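Local coordinates for protein putative phosphatase (Bacteroides thetaiotaomicron, PDB 3KYA) that is of unknown function but may be a phosphatase, binds zinc ions and pairs an immunoglobulin-like IPT/TIG domain with a probable beta-propeller, at residues P17-D22 and Y37-G42; G28-K33 and F99-K104; T43-V48 and A57-V62; M105-L110 and G435-V440. All coordinates share one frame; numbering follows the deposited sequence.

How the contacts relate
Contacts 1, 2 and 3 belong to the IPT/TIG domain, reach one sheet and are partly buried. Contact 4 lies in the probable propeller. Contact 1 joins neighbouring strands by backbone bonds, and it touches contact 3 where F41 and G42 meet V62. Contact 3 has no hydrogen bond across it and is built from valines. Both include an aspartate that binds a zinc ion. Contact 2 sits at the end of the domain next to the propeller, with a lysine and a water beside its strand bonds. Contact 4 is a surface contact held by two backbone bonds. Y31 of contact 2 packs on D436, E439 and V440 of contact 4.

Contact 1: P17-D22 and Y37-G42; sequences PVAISD and YGENFG. With ZN (zinc ion), chain B.
The beta hairpin of strands 19-28 and 33-39 is tied here, with A19 paired to E39 and D22 to Y37. A19 N donates to E39 O at 3.2 Å, and E39 N returns a bond to A19 O at 2.9 Å. Beyond I20 the register slips by one residue. S21 and D22 both face Y37, a classic beta bulge. S21 N gives Y37 O a bond of 2.8 Å, and Y37 N reaches D22 O. G38 lies opposite I20, with G38 CA 3.1 Å from A19 O. A side chain on G38 would run into that carbonyl.

N40 turns back toward P17. Its CG stands anti to the backbone N (chi1 -158°), which carries ND2 to P17 O at 3.0 Å. ND2 comes from above the carbonyl plane. N40 OD1 is held by the backbone of D13. An alanine here would probably leave both P17 O and D13 N without their mates and free the chain ahead of the strand to shift.

V18 crosses F41 at about a right angle, with V18 CG1 3.7 Å from F41 CE1. Its other methyl, CG2, rests on N40 O at 3.6 Å. F41 also packs on I82, and V18 on V84 and V91. On the face of A19, Y37 and E39, D22 OD2 binds a zinc ion at 2.2 Å, while OD1 makes a salt bridge to K26. A bulged hairpin with apolar residues turned to the strands opposite fits the beta-sandwich of an immunoglobulin-like IPT/TIG domain.

Contact 2: G28-K33 and F99-K104; sequences GGAYQK and FSYEKK
Backbone bonds join G28 to S100 and E102. G28 N donates to S100 O at 3.1 Å, with the nitrogen nearly in line with the C=O. E102 N donates to G28 O at 2.8 Å, from above the carbonyl plane. G28 thus bonds to the residues before and after Y101, a parallel bridge to Y101. A weaker CA-H...O contact runs from Y101 CA to the same G28 O.

The side-chain bond comes from K104. Its chain is extended beyond CG and passes over G29, where a side chain would collide with CE. NZ then reaches A30 O at 2.8 Å, in the carbonyl plane and on a lone pair. A methionine in its place would probably leave A30 O without this donor and the turn less firmly fixed. A water links the same two segments, taking a bond from A30 N (2.9 Å) and giving one to E102 O (2.7 Å).

G29 to Q32 form a type II beta turn between strands 19-28 and 33-39. Strand 100-101 lies at the edge of the mixed sheet of the IPT/TIG domain, and the chain leads on from it into strand 105-110.

Packing closes round G28. F99 CZ comes within 3.2 Å of G28 N, and from E102 the carboxylate oxygen OE1 lies 3.5 Å from G28 CA. The F99 ring rests on F23. Y101 sets its OH 4.0 Å from A30 CB. That hydroxyl is hydrogen-bonded to E474 and to the backbone of G74, and F76 meets the Y101 ring edge-to-face.

Contact 3: T43-V48 and A57-V62; sequences TDVSKV and AIVINV. With ZN (zinc ion), chain C.
V45 and V48 pack against V59 and V62, joining a short 3-10 turn to strand 55-62 of the immunoglobulin-like IPT/TIG domain. The four valines mesh in a small apolar patch, with no hydrogen bond across it.

V45 meets the strand with both methyls, which lie against successive residues. The side chains of V45 and V59 run past each other in opposite directions, with V45 CG1 3.9 Å from V59 CG1. V45 CG2 sits over the backbone bulge, 3.8 Å from I60 O, where I60 and N61 both face Y68 of the next strand.

V62 fills the hollow between V45 and V48. It has two conformers, so its exact methyl contacts are less certain. In one of them CG2 presses on V45 CA at 3.7 Å. CG1, anti to the backbone N (chi1 178°), points instead at V48 CG2, 3.9 Å away. F41 packs on V62 as well. V59 CG2 takes the other flank of V48, where it lies 3.9 Å from V48 O.

The turn keeps its shape through its own backbone: K47 N bonds to D44 O, and V48 N to V45 O at 3.1 Å. This curl presents V45 and V48 together to the strand. K47 forms a salt bridge with E86.

D44 turns away from the valines, and there D44 OD1 binds a zinc ion at 1.9 Å.

Contact 4: M105-L110 and G435-V440; sequences MVVGTL and GDLREV. With EDO (1,2-ethanediol), chain D.
V107 and G435 exchange two backbone hydrogen bonds in an antiparallel pair. V107 N donates to G435 O at 2.9 Å, almost straight at 175°. G435 N donates to V107 O, also at 2.9 Å. The backbone angles of G435 would jam a side chain against the preceding carbonyl.

A water carries the pairing further. It donates to M105 O at 2.7 Å and accepts from L437 N at 3.0 Å. D436 OD1 accepts from R438 N, an Asx turn, and from E439 N at 3.0 Å, an Asx motif, the two donors on opposite faces of the carboxylate plane. D436 OD2 accepts from a 1,2-ethanediol, probably from the crystallisation liquor, whose O2 is 2.8 Å away.

The packing centres on L437. Its CG lies anti to the carbonyl carbon (chi1 -59°), which sends the branch across to strand 105-110. The L437 side chain runs at a slant to that of V107, with L437 CD2 3.8 Å from V107 CG2. L437 CG rests 3.6 Å from M105 O. M105, a selenomethionine, adds its CB near L437 CD1.

Strand 105-110 also pairs with 467-473, so an early strand completes a sheet of the last strands, consistent with the closure of a beta-propeller. L437 leans on I471 and on Y415 of strand 412-415, while V440 O accepts a hydrogen bond from T422 OG1 at the start of helix 422-426.

Contact 1: P17-D22 and Y37-G42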
loop_
_atom_site.group_PDB
_atom_site.type_symbol
_atom_site.label_atom_id
_atom_site.label_comp_id
_atom_site.label_asym_id
_atom_site.label_seq_id
_atom_site.Cartn_x
_atom_site.Cartn_y
_atom_site.Cartn_z
ATOM N N PRO A 17 32.857 15.451 -29.191
ATOM C CA PRO A 17 31.954 14.330 -28.990
ATOM C C PRO A 17 30.980 14.567 -27.842
ATOM O O PRO A 17 31.179 15.469 -27.024
ATOM C CB PRO A 17 32.899 13.168 -28.643
ATOM C CG PRO A 17 34.166 13.803 -28.194
ATOM C CD PRO A 17 34.268 15.087 -28.947
ATOM N N VAL A 18 29.909 13.787 -27.832
ATOM C CA VAL A 18 28.963 13.768 -26.736
ATOM C C VAL A 18 29.319 12.480 -26.012
ATOM O O VAL A 18 29.609 11.462 -26.657
ATOM C CB VAL A 18 27.504 13.745 -27.206
ATOM C CG1 VAL A 18 26.566 13.490 -26.028
ATOM C CG2 VAL A 18 27.153 15.045 -27.896
ATOM N N ALA A 19 29.327 12.517 -24.686
ATOM C CA ALA A 19 29.670 11.340 -23.903
ATOM C C ALA A 19 28.653 11.079 -22.809
ATOM O O ALA A 19 28.077 12.013 -22.274
ATOM C CB ALA A 19 31.073 11.510 -23.285
ATOM N N ILE A 20 28.418 9.797 -22.521
ATOM C CA ILE A 20 27.619 9.355 -21.389
ATOM C C ILE A 20 28.579 8.592 -20.475
ATOM O O ILE A 20 29.166 7.596 -20.903
ATOM C CB ILE A 20 26.468 8.439 -21.804
ATOM C CG1 ILE A 20 25.447 9.241 -22.622
ATOM C CG2 ILE A 20 25.835 7.799 -20.565
ATOM C CD1 ILE A 20 24.314 8.392 -23.195
ATOM N N SER A 21 28.727 9.046 -19.232
ATOM C CA SER A 21 29.660 8.423 -18.285
ATOM C C SER A 21 29.001 7.527 -17.245
ATOM O O SER A 21 29.649 6.632 -16.705
ATOM C CB SER A 21 30.437 9.515 -17.546
ATOM O OG SER A 21 29.533 10.361 -16.857
ATOM N N ASP A 22 27.717 7.750 -16.966
ATOM C CA ASP A 22 27.047 7.040 -15.898
ATOM C C ASP A 22 25.560 7.361 -15.958
ATOM O O ASP A 22 25.147 8.287 -16.642
ATOM C CB ASP A 22 27.619 7.530 -14.553
ATOM C CG ASP A 22 27.381 6.573 -13.398
ATOM O OD1 ASP A 22 26.773 5.497 -13.572
ATOM O OD2 ASP A 22 27.864 6.894 -12.284
ATOM N N TYR A 37 24.392 11.004 -16.713
ATOM C CA TYR A 37 25.566 11.875 -16.595
ATOM C C TYR A 37 26.450 11.785 -17.828
ATOM O O TYR A 37 26.582 10.718 -18.445
ATOM C CB TYR A 37 26.426 11.467 -15.393
ATOM C CG TYR A 37 25.838 11.754 -14.038
ATOM C CD1 TYR A 37 25.937 13.019 -13.485
ATOM C CD2 TYR A 37 25.200 10.760 -13.296
ATOM C CE1 TYR A 37 25.424 13.299 -12.236
ATOM C CE2 TYR A 37 24.684 11.031 -12.028
ATOM C CZ TYR A 37 24.800 12.308 -11.506
ATOM O OH TYR A 37 24.303 12.630 -10.260
ATOM N N GLY A 38 27.090 12.890 -18.170
ATOM C CA GLY A 38 27.968 12.915 -19.329
ATOM C C GLY A 38 28.567 14.268 -19.641
ATOM O O GLY A 38 28.828 15.074 -18.747
ATOM N N GLU A 39 28.789 14.514 -20.926
ATOM C CA GLU A 39 29.386 15.758 -21.378
ATOM C C GLU A 39 28.817 16.202 -22.698
ATOM O O GLU A 39 28.459 15.373 -23.529
ATOM C CB GLU A 39 30.894 15.573 -21.594
ATOM C CG GLU A 39 31.662 15.186 -20.363
ATOM C CD GLU A 39 33.137 14.958 -20.669
ATOM O OE1 GLU A 39 33.450 14.069 -21.496
ATOM O OE2 GLU A 39 33.975 15.662 -20.068
ATOM N N ASN A 40 28.761 17.516 -22.868
ATOM C CA ASN A 40 28.396 18.169 -24.118
ATOM C C ASN A 40 26.917 18.003 -24.480
ATOM O O ASN A 40 26.582 17.826 -25.650
ATOM C CB ASN A 40 29.318 17.654 -25.248
ATOM C CG ASN A 40 29.414 18.602 -26.422
ATOM O OD1 ASN A 40 29.234 19.803 -26.278
ATOM N ND2 ASN A 40 29.738 18.060 -27.597
ATOM N N PHE A 41 26.047 18.069 -23.471
ATOM C CA PHE A 41 24.607 17.945 -23.691
ATOM C C PHE A 41 23.933 19.283 -23.975
ATOM O O PHE A 41 22.784 19.319 -24.447
ATOM C CB PHE A 41 23.895 17.330 -22.482
ATOM C CG PHE A 41 24.344 15.943 -22.119
ATOM C CD1 PHE A 41 24.579 14.977 -23.094
ATOM C CD2 PHE A 41 24.407 15.567 -20.792
ATOM C CE1 PHE A 41 24.958 13.694 -22.742
ATOM C CE2 PHE A 41 24.766 14.279 -20.437
ATOM C CZ PHE A 41 25.038 13.343 -21.424
ATOM N N GLY A 42 24.617 20.384 -23.689
ATOM C CA GLY A 42 24.003 21.697 -23.868
ATOM C C GLY A 42 22.974 21.941 -22.766
ATOM O O GLY A 42 22.863 21.155 -21.830
HETATM ZN ZN ZN B . 29.308 8.548 -12.091
#

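Contact 2: G28-K33 and F99-K104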
loop_
_atom_site.group_PDB
_atom_site.type_symbol
_atom_site.label_atom_id
_atom_site.label_comp_id
_atom_site.label_asym_id
_atom_site.label_seq_id
_atom_site.Cartn_x
_atom_site.Cartn_y
_atom_site.Cartn_z
ATOM N N GLY A 28 15.283 -0.417 -13.483
ATOM C CA GLY A 28 13.974 0.182 -13.252
ATOM C C GLY A 28 12.999 -0.175 -14.357
ATOM O O GLY A 28 13.379 -0.816 -15.340
ATOM N N GLY A 29 11.746 0.241 -14.174
ATOM C CA GLY A 29 10.659 -0.039 -15.119
ATOM C C GLY A 29 10.175 1.203 -15.849
ATOM O O GLY A 29 10.684 2.302 -15.632
ATOM N N ALA A 30 9.206 1.018 -16.736
ATOM C CA ALA A 30 8.614 2.129 -17.478
ATOM C C ALA A 30 8.129 3.209 -16.521
ATOM O O ALA A 30 7.657 2.906 -15.440
ATOM C CB ALA A 30 7.460 1.628 -18.335
ATOM N N TYR A 31 8.249 4.468 -16.942
ATOM C CA TYR A 31 7.868 5.653 -16.163
ATOM C C TYR A 31 8.874 6.037 -15.062
ATOM O O TYR A 31 8.678 7.041 -14.390
ATOM C CB TYR A 31 6.432 5.558 -15.589
ATOM C CG TYR A 31 5.367 5.461 -16.673
ATOM C CD1 TYR A 31 5.004 4.227 -17.217
ATOM C CD2 TYR A 31 4.741 6.611 -17.164
ATOM C CE1 TYR A 31 4.030 4.136 -18.213
ATOM C CE2 TYR A 31 3.766 6.535 -18.163
ATOM C CZ TYR A 31 3.417 5.290 -18.692
ATOM O OH TYR A 31 2.464 5.201 -19.691
ATOM N N GLN A 32 9.931 5.239 -14.864
ATOM C CA GLN A 32 10.991 5.590 -13.918
ATOM C C GLN A 32 11.714 6.832 -14.414
ATOM O O GLN A 32 11.994 6.949 -15.610
ATOM C CB GLN A 32 12.013 4.448 -13.815
ATOM C CG GLN A 32 13.325 4.769 -13.066
ATOM C CD GLN A 32 13.168 4.907 -11.553
ATOM O OE1 GLN A 32 13.656 5.882 -10.936
ATOM N NE2 GLN A 32 12.505 3.930 -10.945
ATOM N N LYS A 33 12.020 7.748 -13.501
ATOM C CA LYS A 33 12.817 8.916 -13.828
ATOM C C LYS A 33 14.284 8.463 -13.844
ATOM O O LYS A 33 14.765 7.863 -12.871
ATOM C CB LYS A 33 12.579 10.005 -12.800
ATOM C CG LYS A 33 13.086 11.361 -13.156
ATOM C CD LYS A 33 12.498 12.422 -12.207
ATOM C CE LYS A 33 10.976 12.615 -12.411
ATOM N NZ LYS A 33 10.370 13.741 -11.618
ATOM N N PHE A 99 20.933 -0.084 -19.539
ATOM C CA PHE A 99 20.016 0.059 -18.417
ATOM C C PHE A 99 19.312 -1.281 -18.244
ATOM O O PHE A 99 18.999 -1.929 -19.230
ATOM C CB PHE A 99 18.998 1.163 -18.728
ATOM C CG PHE A 99 17.939 1.355 -17.678
ATOM C CD1 PHE A 99 18.207 2.060 -16.514
ATOM C CD2 PHE A 99 16.654 0.898 -17.891
ATOM C CE1 PHE A 99 17.222 2.263 -15.561
ATOM C CE2 PHE A 99 15.667 1.096 -16.950
ATOM C CZ PHE A 99 15.954 1.779 -15.774
ATOM N N SER A 100 19.073 -1.710 -17.010
ATOM C CA SER A 100 18.406 -2.986 -16.786
ATOM C C SER A 100 16.897 -2.748 -16.659
ATOM O O SER A 100 16.401 -2.335 -15.604
ATOM C CB SER A 100 18.974 -3.696 -15.563
ATOM O OG SER A 100 18.348 -4.950 -15.425
ATOM N N TYR A 101 16.191 -2.987 -17.766
ATOM C CA TYR A 101 14.747 -2.771 -17.858
ATOM C C TYR A 101 13.964 -3.855 -17.131
ATOM O O TYR A 101 14.110 -5.045 -17.437
ATOM C CB TYR A 101 14.328 -2.697 -19.333
ATOM C CG TYR A 101 12.846 -2.465 -19.541
ATOM C CD1 TYR A 101 12.303 -1.178 -19.436
ATOM C CD2 TYR A 101 11.984 -3.521 -19.832
ATOM C CE1 TYR A 101 10.943 -0.950 -19.599
ATOM C CE2 TYR A 101 10.605 -3.294 -20.008
ATOM C CZ TYR A 101 10.098 -2.009 -19.888
ATOM O OH TYR A 101 8.739 -1.771 -20.070
ATOM N N GLU A 102 13.137 -3.443 -16.172
ATOM C CA GLU A 102 12.321 -4.361 -15.393
ATOM C C GLU A 102 10.931 -4.447 -16.042
ATOM O O GLU A 102 10.182 -3.458 -16.081
ATOM C CB GLU A 102 12.199 -3.892 -13.948
ATOM C CG GLU A 102 13.528 -3.852 -13.189
ATOM C CD GLU A 102 13.410 -3.208 -11.809
ATOM O OE1 GLU A 102 12.429 -2.463 -11.558
ATOM O OE2 GLU A 102 14.319 -3.435 -10.985
ATOM N N LYS A 103 10.595 -5.635 -16.527
ATOM C CA LYS A 103 9.338 -5.840 -17.237
ATOM C C LYS A 103 8.139 -5.758 -16.305
ATOM O O LYS A 103 8.226 -6.137 -15.135
ATOM C CB LYS A 103 9.345 -7.186 -17.966
ATOM C CG LYS A 103 10.414 -7.273 -19.048
ATOM C CD LYS A 103 10.265 -8.522 -19.909
ATOM C CE LYS A 103 10.626 -9.785 -19.167
ATOM N NZ LYS A 103 12.076 -9.816 -18.814
ATOM N N LYS A 104 7.020 -5.282 -16.846
ATOM C CA LYS A 104 5.771 -5.176 -16.097
ATOM C C LYS A 104 4.620 -5.938 -16.749
ATOM O O LYS A 104 4.644 -6.244 -17.940
ATOM C CB LYS A 104 5.360 -3.700 -15.964
ATOM C CG LYS A 104 6.219 -2.896 -15.004
ATOM C CD LYS A 104 5.826 -1.414 -14.996
ATOM C CE LYS A 104 6.628 -0.643 -13.959
ATOM N NZ LYS A 104 6.368 0.832 -14.060
HETATM O O HOH W 1 8.404 -1.744 -17.186
#

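Contact 3: T43-V48 and A57-V62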
loop_
_atom_site.group_PDB
_atom_site.type_symbol
_atom_site.label_atom_id
_atom_site.label_comp_id
_atom_site.label_asym_id
_atom_site.label_seq_id
_atom_site.Cartn_x
_atom_site.Cartn_y
_atom_site.Cartn_z
ATOM N N THR A 43 22.219 23.033 -22.883
ATOM C CA THR A 43 21.251 23.424 -21.851
ATOM C C THR A 43 19.783 23.507 -22.322
ATOM O O THR A 43 18.927 24.025 -21.599
ATOM C CB THR A 43 21.637 24.792 -21.272
ATOM O OG1 THR A 43 21.661 25.773 -22.326
ATOM C CG2 THR A 43 23.014 24.741 -20.590
ATOM N N ASP A 44 19.498 22.975 -23.510
ATOM C CA ASP A 44 18.155 23.016 -24.102
ATOM C C ASP A 44 17.538 21.647 -24.399
ATOM O O ASP A 44 18.069 20.882 -25.204
ATOM C CB ASP A 44 18.191 23.819 -25.406
ATOM C CG ASP A 44 18.286 25.325 -25.164
ATOM O OD1 ASP A 44 17.501 25.834 -24.342
ATOM O OD2 ASP A 44 19.117 26.004 -25.809
ATOM N N VAL A 45 16.396 21.379 -23.770
ATOM C CA VAL A 45 15.605 20.192 -24.037
ATOM C C VAL A 45 15.261 20.066 -25.536
ATOM O O VAL A 45 15.271 18.968 -26.091
ATOM C CB VAL A 45 14.302 20.208 -23.210
ATOM C CG1 VAL A 45 13.371 19.084 -23.660
ATOM C CG2 VAL A 45 14.624 20.059 -21.728
ATOM N N SER A 46 15.002 21.193 -26.196
ATOM C CA SER A 46 14.636 21.186 -27.623
ATOM C C SER A 46 15.726 20.637 -28.546
ATOM O O SER A 46 15.430 20.215 -29.663
ATOM C CB SER A 46 14.196 22.590 -28.091
ATOM O OG SER A 46 15.287 23.494 -28.210
ATOM N N LYS A 47 16.973 20.614 -28.079
ATOM C CA LYS A 47 18.091 20.149 -28.893
ATOM C C LYS A 47 18.556 18.743 -28.521
ATOM O O LYS A 47 19.582 18.272 -29.037
ATOM C CB LYS A 47 19.264 21.144 -28.781
ATOM C CG LYS A 47 18.995 22.500 -29.420
ATOM C CD LYS A 47 18.932 22.377 -30.939
ATOM C CE LYS A 47 18.800 23.729 -31.629
ATOM N NZ LYS A 47 18.792 23.577 -33.119
ATOM N N VAL A 48 17.801 18.056 -27.666
ATOM C CA VAL A 48 18.197 16.720 -27.225
ATOM C C VAL A 48 17.099 15.691 -27.461
ATOM O O VAL A 48 15.923 15.929 -27.172
ATOM C CB VAL A 48 18.578 16.750 -25.737
ATOM C CG1 VAL A 48 18.760 15.329 -25.164
ATOM C CG2 VAL A 48 19.841 17.601 -25.527
ATOM N N ALA A 57 12.295 8.414 -25.693
ATOM C CA ALA A 57 12.084 8.754 -24.294
ATOM C C ALA A 57 11.776 10.246 -24.086
ATOM O O ALA A 57 12.357 11.123 -24.747
ATOM C CB ALA A 57 13.312 8.343 -23.439
ATOM N N ILE A 58 10.868 10.519 -23.160
ATOM C CA ILE A 58 10.506 11.886 -22.797
ATOM C C ILE A 58 11.685 12.545 -22.078
ATOM O O ILE A 58 12.148 12.031 -21.051
ATOM C CB ILE A 58 9.267 11.913 -21.873
ATOM C CG1 ILE A 58 8.029 11.364 -22.600
ATOM C CG2 ILE A 58 8.994 13.337 -21.365
ATOM C CD1 ILE A 58 6.851 11.111 -21.677
ATOM N N VAL A 59 12.172 13.669 -22.611
ATOM C CA VAL A 59 13.284 14.418 -22.003
ATOM C C VAL A 59 12.697 15.483 -21.088
ATOM O O VAL A 59 11.863 16.277 -21.521
ATOM C CB VAL A 59 14.178 15.067 -23.071
ATOM C CG1 VAL A 59 15.273 15.959 -22.413
ATOM C CG2 VAL A 59 14.782 13.999 -23.969
ATOM N N ILE A 60 13.131 15.491 -19.824
ATOM C CA ILE A 60 12.605 16.386 -18.794
ATOM C C ILE A 60 13.420 17.661 -18.611
ATOM O O ILE A 60 12.871 18.750 -18.570
ATOM C CB ILE A 60 12.542 15.637 -17.434
ATOM C CG1 ILE A 60 11.699 14.362 -17.542
ATOM C CG2 ILE A 60 11.983 16.519 -16.303
ATOM C CD1 ILE A 60 11.860 13.403 -16.354
ATOM N N ASN A 61 14.740 17.520 -18.532
ATOM C CA ASN A 61 15.618 18.645 -18.245
ATOM C C ASN A 61 17.020 18.307 -18.731
ATOM O O ASN A 61 17.452 17.168 -18.612
ATOM C CB ASN A 61 15.609 18.911 -16.731
ATOM C CG ASN A 61 16.357 20.169 -16.337
ATOM O OD1 ASN A 61 16.567 21.075 -17.148
ATOM N ND2 ASN A 61 16.750 20.239 -15.068
ATOM N N VAL A 62 17.711 19.298 -19.286
ATOM C CA VAL A 62 19.051 19.131 -19.856
ATOM C C VAL A 62 19.950 20.223 -19.304
ATOM O O VAL A 62 19.626 21.411 -19.469
ATOM C CB VAL A 62 19.013 19.267 -21.400
ATOM C CG1 VAL A 62 20.419 19.147 -22.013
ATOM C CG2 VAL A 62 18.072 18.241 -22.009
HETATM ZN ZN ZN C . 17.502 27.253 -23.024
#

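Contact 4: M105-L110 and G435-V440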
loop_
_atom_site.group_PDB
_atom_site.type_symbol
_atom_site.label_atom_id
_atom_site.label_comp_id
_atom_site.label_asym_id
_atom_site.label_seq_id
_atom_site.Cartn_x
_atom_site.Cartn_y
_atom_site.Cartn_z
HETATM N N MSE A 105 3.609 -6.233 -15.942
HETATM C CA MSE A 105 2.372 -6.804 -16.444
HETATM C C MSE A 105 1.718 -5.755 -17.360
HETATM O O MSE A 105 1.795 -4.535 -17.101
HETATM C CB MSE A 105 1.435 -7.166 -15.290
HETATM C CG MSE A 105 1.969 -8.243 -14.367
HETATM SE SE MSE A 105 1.821 -10.001 -15.159
HETATM C CE MSE A 105 0.048 -10.529 -14.576
ATOM N N VAL A 106 1.096 -6.223 -18.436
ATOM C CA VAL A 106 0.414 -5.345 -19.375
ATOM C C VAL A 106 -0.913 -5.961 -19.830
ATOM O O VAL A 106 -1.067 -7.182 -19.827
ATOM C CB VAL A 106 1.284 -5.022 -20.619
ATOM C CG1 VAL A 106 2.517 -4.190 -20.216
ATOM C CG2 VAL A 106 1.701 -6.306 -21.389
ATOM N N VAL A 107 -1.863 -5.114 -20.218
ATOM C CA VAL A 107 -3.138 -5.604 -20.743
ATOM C C VAL A 107 -2.960 -5.830 -22.251
ATOM O O VAL A 107 -2.299 -5.045 -22.921
ATOM C CB VAL A 107 -4.293 -4.632 -20.477
ATOM C CG1 VAL A 107 -5.621 -5.190 -21.022
ATOM C CG2 VAL A 107 -4.416 -4.346 -18.974
ATOM N N GLY A 108 -3.520 -6.924 -22.750
ATOM C CA GLY A 108 -3.493 -7.265 -24.182
ATOM C C GLY A 108 -4.879 -7.676 -24.641
ATOM O O GLY A 108 -5.802 -7.765 -23.823
ATOM N N THR A 109 -5.029 -7.935 -25.938
ATOM C CA THR A 109 -6.309 -8.381 -26.489
ATOM C C THR A 109 -6.073 -9.712 -27.189
ATOM O O THR A 109 -5.311 -9.777 -28.153
ATOM C CB THR A 109 -6.920 -7.341 -27.441
ATOM O OG1 THR A 109 -7.102 -6.096 -26.736
ATOM C CG2 THR A 109 -8.296 -7.820 -27.998
ATOM N N LEU A 110 -6.704 -10.773 -26.680
ATOM C CA LEU A 110 -6.531 -12.128 -27.233
ATOM C C LEU A 110 -7.354 -12.362 -28.502
ATOM O O LEU A 110 -6.832 -12.812 -29.529
ATOM C CB LEU A 110 -6.965 -13.167 -26.188
ATOM C CG LEU A 110 -6.833 -14.639 -26.582
ATOM C CD1 LEU A 110 -5.345 -15.038 -26.638
ATOM C CD2 LEU A 110 -7.646 -15.536 -25.657
ATOM N N GLY A 435 -1.883 -2.165 -22.856
ATOM C CA GLY A 435 -0.659 -1.609 -22.271
ATOM C C GLY A 435 -0.625 -1.470 -20.754
ATOM O O GLY A 435 -1.219 -2.263 -20.010
ATOM N N ASP A 436 0.081 -0.435 -20.304
ATOM C CA ASP A 436 0.331 -0.203 -18.888
ATOM C C ASP A 436 -0.956 -0.275 -18.076
ATOM O O ASP A 436 -1.937 0.391 -18.405
ATOM C CB ASP A 436 1.065 1.136 -18.695
ATOM C CG ASP A 436 1.492 1.360 -17.264
ATOM O OD1 ASP A 436 0.618 1.623 -16.418
ATOM O OD2 ASP A 436 2.706 1.318 -16.994
ATOM N N LEU A 437 -0.931 -1.086 -17.021
ATOM C CA LEU A 437 -2.123 -1.366 -16.195
ATOM C C LEU A 437 -2.951 -0.152 -15.719
ATOM O O LEU A 437 -4.189 -0.209 -15.783
ATOM C CB LEU A 437 -1.756 -2.214 -14.964
ATOM C CG LEU A 437 -1.105 -3.592 -15.156
ATOM C CD1 LEU A 437 -1.152 -4.390 -13.864
ATOM C CD2 LEU A 437 -1.755 -4.416 -16.281
ATOM N N ARG A 438 -2.291 0.923 -15.258
ATOM C CA ARG A 438 -3.050 2.079 -14.747
ATOM C C ARG A 438 -2.783 3.401 -15.474
ATOM O O ARG A 438 -3.522 4.363 -15.277
ATOM C CB ARG A 438 -2.832 2.219 -13.234
ATOM C CG ARG A 438 -3.291 0.994 -12.427
ATOM C CD ARG A 438 -4.812 0.883 -12.257
ATOM N NE ARG A 438 -5.302 1.846 -11.269
ATOM C CZ ARG A 438 -6.028 2.920 -11.546
ATOM N NH1 ARG A 438 -6.415 3.177 -12.785
ATOM N NH2 ARG A 438 -6.389 3.725 -10.566
ATOM N N GLU A 439 -1.762 3.460 -16.327
ATOM C CA GLU A 439 -1.499 4.679 -17.097
ATOM C C GLU A 439 -2.139 4.709 -18.473
ATOM O O GLU A 439 -2.399 5.788 -18.995
ATOM C CB GLU A 439 0.017 4.908 -17.277
ATOM C CG GLU A 439 0.718 5.304 -16.017
ATOM C CD GLU A 439 0.069 6.520 -15.345
ATOM O OE1 GLU A 439 -0.230 7.522 -16.013
ATOM O OE2 GLU A 439 -0.164 6.441 -14.137
ATOM N N VAL A 440 -2.382 3.540 -19.069
ATOM C CA VAL A 440 -2.888 3.478 -20.440
ATOM C C VAL A 440 -4.093 2.540 -20.642
ATOM O O VAL A 440 -5.089 2.939 -21.256
ATOM C CB VAL A 440 -1.745 3.047 -21.421
ATOM C CG1 VAL A 440 -2.276 2.893 -22.845
ATOM C CG2 VAL A 440 -0.549 4.054 -21.385
HETATM C C1 EDO D . 5.176 -1.815 -19.525
HETATM O O1 EDO D . 5.368 -1.581 -20.925
HETATM C C2 EDO D . 4.029 -0.969 -18.995
HETATM O O2 EDO D . 4.413 0.409 -18.980
HETATM O O HOH W 2 1.813 -1.948 -16.346
#